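Long-range contacts in peptidoglycan-recognition protein-LC (Drosophila melanogaster, PDB 1Z6I), which activates the imd/Relish immune pathway in response to lipopolysaccharide and peptidoglycan of Gram-negative bacteria, the chain here comprising its amidase-like peptidoglycan-recognition domain: residues A[32-37]-A[101-106]; A[28-33]-A[63-68]; A[67-72]-A[113-118]; A[15-20]-A[77-82]. All blocks are in the same frame, centred on the assembly; numbering follows the deposited sequence.

Contact 1. Residues A[32-37]-A[101-106]; sequences TNSENC and AYIGSF. With NAG (2-acetamido-2-deoxy-beta-D-glucopyranose), chain B; SO4 (sulfate ion), chain D.
Thr-32 meets the end of strand 98-102 with both its backbone and its methyl group. Its N donates to Tyr-102 O at 3.0 Å, while its CG2 presses on the next peptide, 3.4 Å from Gly-104 N. Asn-33 N then reaches Gly-104 O at 3.0 Å. Gly-104 suits its place: at a phi of 147° and a psi of 179° a CB would jam against the preceding carbonyl and run into the Phe-106 ring. Gly-104 CA instead makes a CA-H...O contact of 3.2 Å to Ser-34 O. Ile-103 turns CG2 anti to its backbone N, which brings this branch within 3.9 Å of Cys-37 SG and close to Glu-35 O, an acceptor already taken by Ser-34 OG. A water joins Cys-37 N to Ile-103 O.

The outer side is looser and polar. Asn-36 ND2 carries the N-linked sugar, and Ser-105 OG donates to a sulfate, presumably picked up from the crystallisation solution, which Thr-108 N and Ile-109 N also bind.

Loop 32-37 leads from strand 24-31 into helix 40-56, where Thr-32 rests on Leu-50 and Cys-37 is disulfide-bonded to Cys-43; across from it, Ala-101 and Tyr-102 pair with Phe-67 and Leu-30 in the central sheet.

Contact 2. Residues A[28-33]-A[63-68]; sequences IALPTN and IAYNFL
Leu-30 and Thr-32 face Tyr-65 and Leu-68 across a wide backbone gap: Leu-30 CA lies 9.1 Å from Tyr-65 CA, and Thr-32 CA 8.4 Å from Leu-68 CA. Strand 98-102 runs between strands 24-31 and 67-69 in the sheet, so the two segments meet through side chains.

Tyr-65 bridges most of the distance. With its CG anti to the carbonyl carbon (chi1 -42°), it sends the ring out towards residues 30-32. Leu-30 CD2 approaches the ring at its edge, near the ring plane, 4.2 Å from Tyr-65 CE1. The side chain of Thr-32 crosses that of Tyr-65 at about a right angle, with Thr-32 OG1 3.9 Å from Tyr-65 CE2, and the same oxygen lies 4.1 Å from Leu-68 CD2. Ala-64 CB sits 4.1 Å over the centre of one face of the Tyr-65 ring. A long, flat residue suits the position because it spans the small Ser-99 and Ala-101 of the intervening strand, both of which it touches.

Leu-68 packs on Leu-50 of helix 40-56. Such packing of side chains across a middle strand, beneath a covering helix, belongs to the buried mixed-sheet centre of the peptidoglycan-recognition fold.

Contact 3. Residues A[67-72]-A[113-118]; sequences FLIGGD and AKQLSV
Gln-115 reaches from helix 113-129 to the end of strand 67-69, where its NE2 donates to Ile-69 O at 3.0 Å. The acceptor lies in the plane of the glutamine amide, but the donor stands 48° out of the Ile-69 carbonyl plane, and the N-H...O angle is 146°. The chain is extended beyond CG (chi2 -170°), which carries the amide across to the strand. Its aliphatic part is used as well: Gln-115 CG lies 3.3 Å from Gly-70 O and 3.6 Å from Gly-71 CA. Glycine suits position 70, since a CB on Gly-70 would run into Asp-72 OD1. A leucine in place of Gln-115 would probably leave Ile-69 O without its side-chain donor and the helix without this polar tie to the strand end. Ile-69 and Val-118 meet tip to tip, with Ile-69 CG2 a tight 3.4 Å from Val-118 CG1.

Adjacent residues of the strand serve the two helical layers that flank the sheet, Ile-69 packing on helix 113-129 and Leu-68 on helix 40-56. Lys-114 CD lies 4.0 Å from Asp-72 O.

Further out, Ser-112 OG joins the partners by bonding to both Gly-71 O and Gln-115 N. The Asp-72 carboxylate bonds to Asn-74 ND2 and Tyr-76 OH. Ile-69 O also pairs with the backbone of Ile-103, and Tyr-102 packs against both Ile-69 and Gln-115.

Contact 4. Residues A[15-20]-A[77-82]; sequences KEIPDL and VGRGWN. With SO4 (sulfate ion), chain C.
Ile-17 lays its CD1 over one face of the Arg-79 guanidinium, 3.6 Å above the plane and off-centre, and the two side chains cross at about a right angle. At the guanidinium edge, in its plane, sits a sulfate. The arginine gives it two nearly straight bonds, Arg-79 NH1 to O1 at 3.0 Å (172°) and Arg-79 NH2 to O3 at 2.8 Å (160°), and Cys-61 N a third. The arginine is extended from CG to NE, and this carries its charge out to the anion. Arginine suits the place because its flat group can offer a face to a hydrophobic residue and its N-H edge to several acceptors: NE binds Ile-63 O, NH2 Asp-62 O and NH1 Met-84 O. A leucine here is likely to leave these three carbonyls and the sulfate without the donors that arginine gives them, and Ile-17 without its flat partner.

The second half of the contact is backbone-led. Leu-20 N donates to Asn-82 O at 3.1 Å, while Asp-19 CA adds a CA-H...O contact to the same oxygen. Leu-20 CD1 rests 3.7 Å from Trp-81 O. The polar ends of Asp-19 and Asn-82 are bound to Lys-83 and Lys-131 respectively.

Both segments are loops beside the sheet: Leu-20 touches Leu-98 of strand 98-102, and Trp-81 packs on the same residue, edge-to-face on Phe-67, and on Leu-122 and Leu-129 of helix 113-129.

In the fold
Contact 2 is the core of the set, its centre about 3 Å from that of the chain, and is held by side-chain packing alone. Contacts 1 and 3, their centres about 10 Å from it, are partly buried and mix apolar packing with bonds to main-chain carbonyls, from backbone N-H groups in one and a glutamine amide in the other. Contact 4, about 12 Å out and also partly buried, joins two loops by an isoleucine on an arginine face and one backbone bond, the arginine also binding an anion. The sheet links the first three: contacts 2 and 3 share Phe-67 and Leu-68, contacts 1 and 2 Thr-32 and Asn-33. Contact 4 reaches contact 2 through Ile-63 O to Arg-79 and Gly-80 O to Asn-66.

Contact 1. Residues A[32-37]-A[101-106]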
# COMPACT_ATOMS: atom_id res chain seq x y z
N THR A 32 -1.89 2.99 7.11
CA THR A 32 -2.19 4.30 6.55
C THR A 32 -2.31 5.33 7.68
O THR A 32 -2.18 6.53 7.47
CB THR A 32 -3.48 4.17 5.72
OG1 THR A 32 -3.30 4.75 4.42
CG2 THR A 32 -4.65 4.89 6.34
N ASN A 33 -2.56 4.82 8.89
CA ASN A 33 -2.69 5.63 10.11
C ASN A 33 -3.85 6.62 10.10
O ASN A 33 -3.87 7.59 10.85
CB ASN A 33 -1.35 6.31 10.44
CG ASN A 33 -0.32 5.32 10.94
OD1 ASN A 33 -0.67 4.28 11.50
ND2 ASN A 33 0.94 5.62 10.74
N SER A 34 -4.83 6.33 9.27
CA SER A 34 -6.06 7.09 9.22
C SER A 34 -7.13 6.18 9.81
O SER A 34 -6.84 5.08 10.27
CB SER A 34 -6.40 7.47 7.78
OG SER A 34 -7.03 6.41 7.09
N GLU A 35 -8.36 6.66 9.77
CA GLU A 35 -9.50 5.85 10.12
C GLU A 35 -9.71 4.78 9.06
O GLU A 35 -9.32 4.96 7.92
CB GLU A 35 -10.74 6.72 10.24
CG GLU A 35 -11.94 6.02 10.85
CD GLU A 35 -13.11 6.96 11.04
OE1 GLU A 35 -14.13 6.50 11.60
OE2 GLU A 35 -12.99 8.14 10.63
N ASN A 36 -10.31 3.66 9.46
CA ASN A 36 -10.59 2.56 8.53
C ASN A 36 -11.95 2.75 7.86
O ASN A 36 -12.67 3.69 8.18
CB ASN A 36 -10.51 1.20 9.26
CG ASN A 36 -11.54 1.06 10.38
OD1 ASN A 36 -12.39 1.92 10.57
ND2 ASN A 36 -11.45 -0.06 11.12
N CYS A 37 -12.30 1.85 6.95
CA CYS A 37 -13.51 1.99 6.16
C CYS A 37 -14.13 0.63 5.83
O CYS A 37 -13.41 -0.36 5.66
CB CYS A 37 -13.20 2.77 4.88
SG CYS A 37 -11.93 2.07 3.79
N ALA A 101 -0.74 -0.44 1.17
CA ALA A 101 -1.03 0.34 2.38
C ALA A 101 -2.40 -0.02 2.91
O ALA A 101 -3.35 -0.02 2.16
CB ALA A 101 -0.94 1.82 2.10
N TYR A 102 -2.51 -0.30 4.20
CA TYR A 102 -3.79 -0.75 4.75
C TYR A 102 -4.49 0.42 5.42
O TYR A 102 -3.95 1.01 6.36
CB TYR A 102 -3.57 -1.94 5.70
CG TYR A 102 -3.14 -3.16 4.92
CD1 TYR A 102 -4.04 -4.17 4.58
CD2 TYR A 102 -1.83 -3.27 4.45
CE1 TYR A 102 -3.64 -5.27 3.83
CE2 TYR A 102 -1.43 -4.36 3.69
CZ TYR A 102 -2.33 -5.36 3.38
OH TYR A 102 -1.92 -6.42 2.63
N ILE A 103 -5.67 0.75 4.90
CA ILE A 103 -6.46 1.88 5.37
C ILE A 103 -6.91 1.59 6.79
O ILE A 103 -7.80 0.78 7.03
CB ILE A 103 -7.70 2.16 4.44
CG1 ILE A 103 -7.26 2.36 2.99
CG2 ILE A 103 -8.45 3.43 4.91
CD1 ILE A 103 -8.40 2.60 2.01
N GLY A 104 -6.24 2.23 7.74
CA GLY A 104 -6.56 2.09 9.14
C GLY A 104 -5.32 2.20 10.02
O GLY A 104 -4.21 2.38 9.55
N SER A 105 -5.56 2.11 11.31
CA SER A 105 -4.51 2.04 12.32
C SER A 105 -4.57 0.62 12.85
O SER A 105 -5.65 0.15 13.21
CB SER A 105 -4.80 3.03 13.44
OG SER A 105 -3.66 3.21 14.25
N PHE A 106 -3.43 -0.07 12.89
CA PHE A 106 -3.43 -1.48 13.26
C PHE A 106 -2.34 -1.83 14.27
O PHE A 106 -1.65 -2.83 14.12
CB PHE A 106 -3.29 -2.35 12.01
CG PHE A 106 -4.30 -2.04 10.95
CD1 PHE A 106 -5.59 -2.56 11.02
CD2 PHE A 106 -3.97 -1.21 9.88
CE1 PHE A 106 -6.52 -2.27 10.03
CE2 PHE A 106 -4.90 -0.93 8.90
CZ PHE A 106 -6.18 -1.45 8.97
C1 NAG B . -12.50 -0.18 12.11
C2 NAG B . -13.13 -1.57 12.09
C3 NAG B . -14.12 -1.71 13.25
C4 NAG B . -13.43 -1.35 14.57
C5 NAG B . -12.88 0.07 14.47
C6 NAG B . -12.14 0.51 15.73
C7 NAG B . -13.20 -2.39 9.76
C8 NAG B . -14.08 -2.84 8.62
N2 NAG B . -13.79 -1.80 10.80
O3 NAG B . -14.66 -3.01 13.29
O4 NAG B . -14.31 -1.47 15.67
O5 NAG B . -11.96 0.10 13.39
O6 NAG B . -12.10 1.92 15.81
O7 NAG B . -11.98 -2.58 9.67
S SO4 D . -5.11 0.88 16.86
O1 SO4 D . -5.01 -0.38 16.15
O2 SO4 D . -4.01 1.75 16.46
O3 SO4 D . -6.40 1.48 16.52
O4 SO4 D . -5.04 0.67 18.30
O HOH W 1 -10.00 -0.12 6.32

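Contact 2. Residues A[28-33]-A[63-68]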
# COMPACT_ATOMS: atom_id res chain seq x y z
N ILE A 28 5.79 -4.43 0.35
CA ILE A 28 5.92 -3.82 1.66
C ILE A 28 4.55 -3.37 2.18
O ILE A 28 3.90 -2.50 1.57
CB ILE A 28 6.86 -2.60 1.57
CG1 ILE A 28 8.27 -3.06 1.18
CG2 ILE A 28 6.90 -1.85 2.89
CD1 ILE A 28 9.16 -1.96 0.68
N ALA A 29 4.13 -3.98 3.28
CA ALA A 29 2.92 -3.58 3.98
C ALA A 29 3.17 -2.39 4.93
O ALA A 29 4.20 -2.31 5.60
CB ALA A 29 2.36 -4.75 4.74
N LEU A 30 2.20 -1.48 4.97
CA LEU A 30 2.24 -0.29 5.81
C LEU A 30 0.84 0.04 6.31
O LEU A 30 -0.13 -0.15 5.58
CB LEU A 30 2.67 0.93 4.99
CG LEU A 30 4.04 1.02 4.35
CD1 LEU A 30 3.95 0.60 2.90
CD2 LEU A 30 4.56 2.45 4.47
N PRO A 31 0.73 0.60 7.51
CA PRO A 31 -0.53 1.19 7.94
C PRO A 31 -0.66 2.61 7.39
O PRO A 31 0.32 3.34 7.24
CB PRO A 31 -0.39 1.22 9.45
CG PRO A 31 1.05 1.49 9.66
CD PRO A 31 1.77 0.75 8.55
N THR A 32 -1.89 2.99 7.11
CA THR A 32 -2.19 4.30 6.55
C THR A 32 -2.31 5.33 7.68
O THR A 32 -2.18 6.53 7.47
CB THR A 32 -3.48 4.17 5.72
OG1 THR A 32 -3.30 4.75 4.42
CG2 THR A 32 -4.65 4.89 6.34
N ASN A 33 -2.56 4.82 8.89
CA ASN A 33 -2.69 5.63 10.11
C ASN A 33 -3.85 6.62 10.10
O ASN A 33 -3.87 7.59 10.85
CB ASN A 33 -1.35 6.31 10.44
CG ASN A 33 -0.32 5.32 10.94
OD1 ASN A 33 -0.67 4.28 11.50
ND2 ASN A 33 0.94 5.62 10.74
N ILE A 63 -0.08 10.69 -3.62
CA ILE A 63 -0.33 9.68 -2.61
C ILE A 63 0.86 8.73 -2.63
O ILE A 63 1.29 8.31 -3.69
CB ILE A 63 -1.69 8.97 -2.87
CG1 ILE A 63 -2.10 8.11 -1.68
CG2 ILE A 63 -1.65 8.13 -4.12
CD1 ILE A 63 -3.58 7.75 -1.70
N ALA A 64 1.41 8.40 -1.46
CA ALA A 64 2.70 7.72 -1.37
C ALA A 64 2.72 6.29 -1.91
O ALA A 64 3.78 5.80 -2.31
CB ALA A 64 3.17 7.72 0.05
N TYR A 65 1.55 5.64 -1.95
CA TYR A 65 1.48 4.19 -2.06
C TYR A 65 1.11 3.72 -3.45
O TYR A 65 0.41 4.42 -4.19
CB TYR A 65 0.44 3.66 -1.08
CG TYR A 65 0.47 4.31 0.28
CD1 TYR A 65 1.50 4.03 1.18
CD2 TYR A 65 -0.51 5.21 0.67
CE1 TYR A 65 1.54 4.62 2.43
CE2 TYR A 65 -0.49 5.80 1.92
CZ TYR A 65 0.54 5.50 2.79
OH TYR A 65 0.59 6.09 4.03
N ASN A 66 1.54 2.52 -3.79
CA ASN A 66 1.17 1.92 -5.06
C ASN A 66 -0.29 1.48 -5.02
O ASN A 66 -1.06 1.80 -5.92
CB ASN A 66 2.11 0.76 -5.39
CG ASN A 66 3.52 1.25 -5.62
OD1 ASN A 66 4.40 1.10 -4.77
ND2 ASN A 66 3.74 1.89 -6.75
N PHE A 67 -0.66 0.80 -3.95
CA PHE A 67 -2.03 0.33 -3.73
C PHE A 67 -2.49 0.59 -2.30
O PHE A 67 -1.67 0.66 -1.39
CB PHE A 67 -2.12 -1.16 -4.06
CG PHE A 67 -1.85 -1.45 -5.49
CD1 PHE A 67 -2.82 -1.18 -6.45
CD2 PHE A 67 -0.62 -1.92 -5.90
CE1 PHE A 67 -2.57 -1.41 -7.78
CE2 PHE A 67 -0.37 -2.16 -7.23
CZ PHE A 67 -1.35 -1.89 -8.17
N LEU A 68 -3.80 0.73 -2.13
CA LEU A 68 -4.40 0.86 -0.81
C LEU A 68 -5.50 -0.18 -0.67
O LEU A 68 -6.36 -0.32 -1.53
CB LEU A 68 -4.96 2.26 -0.58
CG LEU A 68 -3.91 3.37 -0.58
CD1 LEU A 68 -3.75 3.93 -1.96
CD2 LEU A 68 -4.26 4.47 0.40

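Contact 3. Residues A[67-72]-A[113-118]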
# COMPACT_ATOMS: atom_id res chain seq x y z
N PHE A 67 -0.66 0.80 -3.95
CA PHE A 67 -2.03 0.33 -3.73
C PHE A 67 -2.49 0.59 -2.30
O PHE A 67 -1.67 0.66 -1.39
CB PHE A 67 -2.12 -1.16 -4.06
CG PHE A 67 -1.85 -1.45 -5.49
CD1 PHE A 67 -2.82 -1.18 -6.45
CD2 PHE A 67 -0.62 -1.92 -5.90
CE1 PHE A 67 -2.57 -1.41 -7.78
CE2 PHE A 67 -0.37 -2.16 -7.23
CZ PHE A 67 -1.35 -1.89 -8.17
N LEU A 68 -3.80 0.73 -2.13
CA LEU A 68 -4.40 0.86 -0.81
C LEU A 68 -5.50 -0.18 -0.67
O LEU A 68 -6.36 -0.32 -1.53
CB LEU A 68 -4.96 2.26 -0.58
CG LEU A 68 -3.91 3.37 -0.58
CD1 LEU A 68 -3.75 3.93 -1.96
CD2 LEU A 68 -4.26 4.47 0.40
N ILE A 69 -5.47 -0.92 0.43
CA ILE A 69 -6.45 -1.95 0.64
C ILE A 69 -7.42 -1.49 1.74
O ILE A 69 -7.03 -1.19 2.86
CB ILE A 69 -5.71 -3.26 0.95
CG1 ILE A 69 -4.63 -3.47 -0.13
CG2 ILE A 69 -6.68 -4.42 1.02
CD1 ILE A 69 -4.17 -4.89 -0.34
N GLY A 70 -8.69 -1.39 1.36
CA GLY A 70 -9.75 -0.96 2.26
C GLY A 70 -10.36 -2.11 3.02
O GLY A 70 -10.35 -3.26 2.55
N GLY A 71 -10.91 -1.80 4.19
CA GLY A 71 -11.55 -2.78 5.05
C GLY A 71 -12.77 -3.40 4.40
O GLY A 71 -13.28 -4.42 4.88
N ASP A 72 -13.24 -2.78 3.32
CA ASP A 72 -14.30 -3.34 2.49
C ASP A 72 -13.83 -4.46 1.54
O ASP A 72 -14.61 -4.95 0.74
CB ASP A 72 -14.97 -2.22 1.69
CG ASP A 72 -14.06 -1.62 0.62
OD1 ASP A 72 -12.82 -1.69 0.77
OD2 ASP A 72 -14.52 -1.05 -0.41
N ALA A 113 -11.16 -9.73 7.67
CA ALA A 113 -11.00 -10.95 6.86
C ALA A 113 -10.85 -10.62 5.38
O ALA A 113 -10.05 -11.23 4.69
CB ALA A 113 -12.20 -11.88 7.06
N LYS A 114 -11.62 -9.64 4.92
CA LYS A 114 -11.55 -9.20 3.53
C LYS A 114 -10.24 -8.50 3.18
O LYS A 114 -9.75 -8.63 2.07
CB LYS A 114 -12.72 -8.26 3.22
CG LYS A 114 -14.08 -8.95 3.22
CD LYS A 114 -14.83 -8.72 1.90
CE LYS A 114 -16.31 -9.09 2.03
NZ LYS A 114 -17.00 -8.29 3.09
N GLN A 115 -9.68 -7.75 4.12
CA GLN A 115 -8.39 -7.09 3.88
C GLN A 115 -7.31 -8.12 3.60
O GLN A 115 -6.51 -7.95 2.69
CB GLN A 115 -7.99 -6.18 5.05
CG GLN A 115 -8.61 -4.80 4.95
CD GLN A 115 -8.04 -3.82 5.93
OE1 GLN A 115 -8.11 -4.04 7.13
NE2 GLN A 115 -7.50 -2.71 5.44
N LEU A 116 -7.32 -9.21 4.37
CA LEU A 116 -6.35 -10.29 4.22
C LEU A 116 -6.56 -11.08 2.93
O LEU A 116 -5.60 -11.36 2.22
CB LEU A 116 -6.39 -11.23 5.43
CG LEU A 116 -6.17 -10.56 6.79
CD1 LEU A 116 -6.28 -11.58 7.92
CD2 LEU A 116 -4.83 -9.83 6.85
N SER A 117 -7.81 -11.42 2.63
CA SER A 117 -8.14 -12.22 1.44
C SER A 117 -7.70 -11.58 0.14
O SER A 117 -7.11 -12.23 -0.71
CB SER A 117 -9.64 -12.46 1.35
OG SER A 117 -10.06 -13.31 2.39
N VAL A 118 -8.02 -10.30 -0.01
CA VAL A 118 -7.71 -9.59 -1.25
C VAL A 118 -6.21 -9.31 -1.36
O VAL A 118 -5.70 -9.12 -2.45
CB VAL A 118 -8.57 -8.32 -1.41
CG1 VAL A 118 -8.05 -7.16 -0.54
CG2 VAL A 118 -8.68 -7.93 -2.87

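Contact 4. Residues A[15-20]-A[77-82]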
# COMPACT_ATOMS: atom_id res chain seq x y z
N LYS A 15 3.76 16.64 -9.69
CA LYS A 15 4.81 16.54 -10.71
C LYS A 15 4.84 15.14 -11.28
O LYS A 15 4.19 14.23 -10.78
CB LYS A 15 6.18 16.87 -10.13
CG LYS A 15 6.46 18.37 -9.93
CD LYS A 15 6.29 18.80 -8.45
CE LYS A 15 7.41 19.72 -7.97
NZ LYS A 15 7.09 21.16 -8.20
N GLU A 16 5.61 14.97 -12.34
CA GLU A 16 5.83 13.65 -12.91
C GLU A 16 6.52 12.70 -11.90
O GLU A 16 7.30 13.13 -11.03
CB GLU A 16 6.64 13.76 -14.21
CG GLU A 16 5.87 14.44 -15.35
CD GLU A 16 5.58 13.52 -16.52
OE1 GLU A 16 5.46 12.29 -16.31
OE2 GLU A 16 5.47 14.03 -17.66
N ILE A 17 6.21 11.41 -12.02
CA ILE A 17 6.71 10.40 -11.11
C ILE A 17 7.48 9.35 -11.89
O ILE A 17 7.02 8.88 -12.93
CB ILE A 17 5.52 9.79 -10.32
CG1 ILE A 17 4.92 10.86 -9.41
CG2 ILE A 17 5.95 8.51 -9.52
CD1 ILE A 17 3.85 10.37 -8.51
N PRO A 18 8.66 8.96 -11.40
CA PRO A 18 9.48 7.98 -12.12
C PRO A 18 8.82 6.60 -12.21
O PRO A 18 7.99 6.24 -11.36
CB PRO A 18 10.77 7.91 -11.28
CG PRO A 18 10.39 8.41 -9.93
CD PRO A 18 9.29 9.40 -10.15
N ASP A 19 9.17 5.86 -13.26
CA ASP A 19 8.69 4.51 -13.43
C ASP A 19 9.48 3.58 -12.50
O ASP A 19 10.56 3.92 -12.04
CB ASP A 19 8.81 4.04 -14.90
CG ASP A 19 7.66 4.56 -15.79
OD1 ASP A 19 7.80 4.49 -17.03
OD2 ASP A 19 6.59 5.03 -15.36
N LEU A 20 8.89 2.42 -12.25
CA LEU A 20 9.46 1.38 -11.42
C LEU A 20 10.10 0.32 -12.30
O LEU A 20 9.50 -0.08 -13.30
CB LEU A 20 8.33 0.70 -10.64
CG LEU A 20 8.40 0.54 -9.13
CD1 LEU A 20 7.36 -0.50 -8.72
CD2 LEU A 20 9.81 0.20 -8.65
N VAL A 77 -6.27 2.05 -6.14
CA VAL A 77 -5.05 2.38 -6.86
C VAL A 77 -4.55 3.77 -6.50
O VAL A 77 -5.22 4.76 -6.77
CB VAL A 77 -5.28 2.30 -8.38
CG1 VAL A 77 -4.01 2.67 -9.16
CG2 VAL A 77 -5.77 0.91 -8.77
N GLY A 78 -3.37 3.82 -5.87
CA GLY A 78 -2.62 5.06 -5.74
C GLY A 78 -1.75 5.23 -6.96
O GLY A 78 -2.25 5.49 -8.03
N ARG A 79 -0.45 5.01 -6.83
CA ARG A 79 0.47 5.15 -7.96
C ARG A 79 0.42 3.97 -8.93
O ARG A 79 0.75 4.14 -10.09
CB ARG A 79 1.89 5.37 -7.48
CG ARG A 79 2.04 6.65 -6.69
CD ARG A 79 3.46 7.01 -6.35
NE ARG A 79 3.49 8.06 -5.33
CZ ARG A 79 4.53 8.84 -5.07
NH1 ARG A 79 5.68 8.72 -5.73
NH2 ARG A 79 4.41 9.76 -4.13
N GLY A 80 0.01 2.80 -8.46
CA GLY A 80 -0.20 1.65 -9.33
C GLY A 80 1.04 0.79 -9.49
O GLY A 80 2.03 0.96 -8.76
N TRP A 81 0.96 -0.14 -10.44
CA TRP A 81 1.98 -1.17 -10.65
C TRP A 81 3.32 -0.62 -11.11
O TRP A 81 4.38 -1.14 -10.74
CB TRP A 81 1.53 -2.15 -11.74
CG TRP A 81 0.41 -3.03 -11.36
CD1 TRP A 81 -0.79 -3.13 -12.00
CD2 TRP A 81 0.38 -3.97 -10.29
NE1 TRP A 81 -1.57 -4.07 -11.37
CE2 TRP A 81 -0.88 -4.60 -10.32
CE3 TRP A 81 1.29 -4.35 -9.30
CZ2 TRP A 81 -1.24 -5.58 -9.41
CZ3 TRP A 81 0.93 -5.31 -8.39
CH2 TRP A 81 -0.33 -5.92 -8.45
N ASN A 82 3.25 0.41 -11.94
CA ASN A 82 4.33 0.80 -12.82
C ASN A 82 5.01 2.10 -12.44
O ASN A 82 5.96 2.50 -13.11
CB ASN A 82 3.78 0.90 -14.25
CG ASN A 82 3.05 -0.37 -14.69
OD1 ASN A 82 3.51 -1.48 -14.43
ND2 ASN A 82 1.90 -0.20 -15.34
S SO4 C . 7.61 11.84 -4.26
O1 SO4 C . 7.80 10.70 -5.16
O2 SO4 C . 7.88 13.06 -5.01
O3 SO4 C . 6.24 11.88 -3.79
O4 SO4 C . 8.50 11.76 -3.09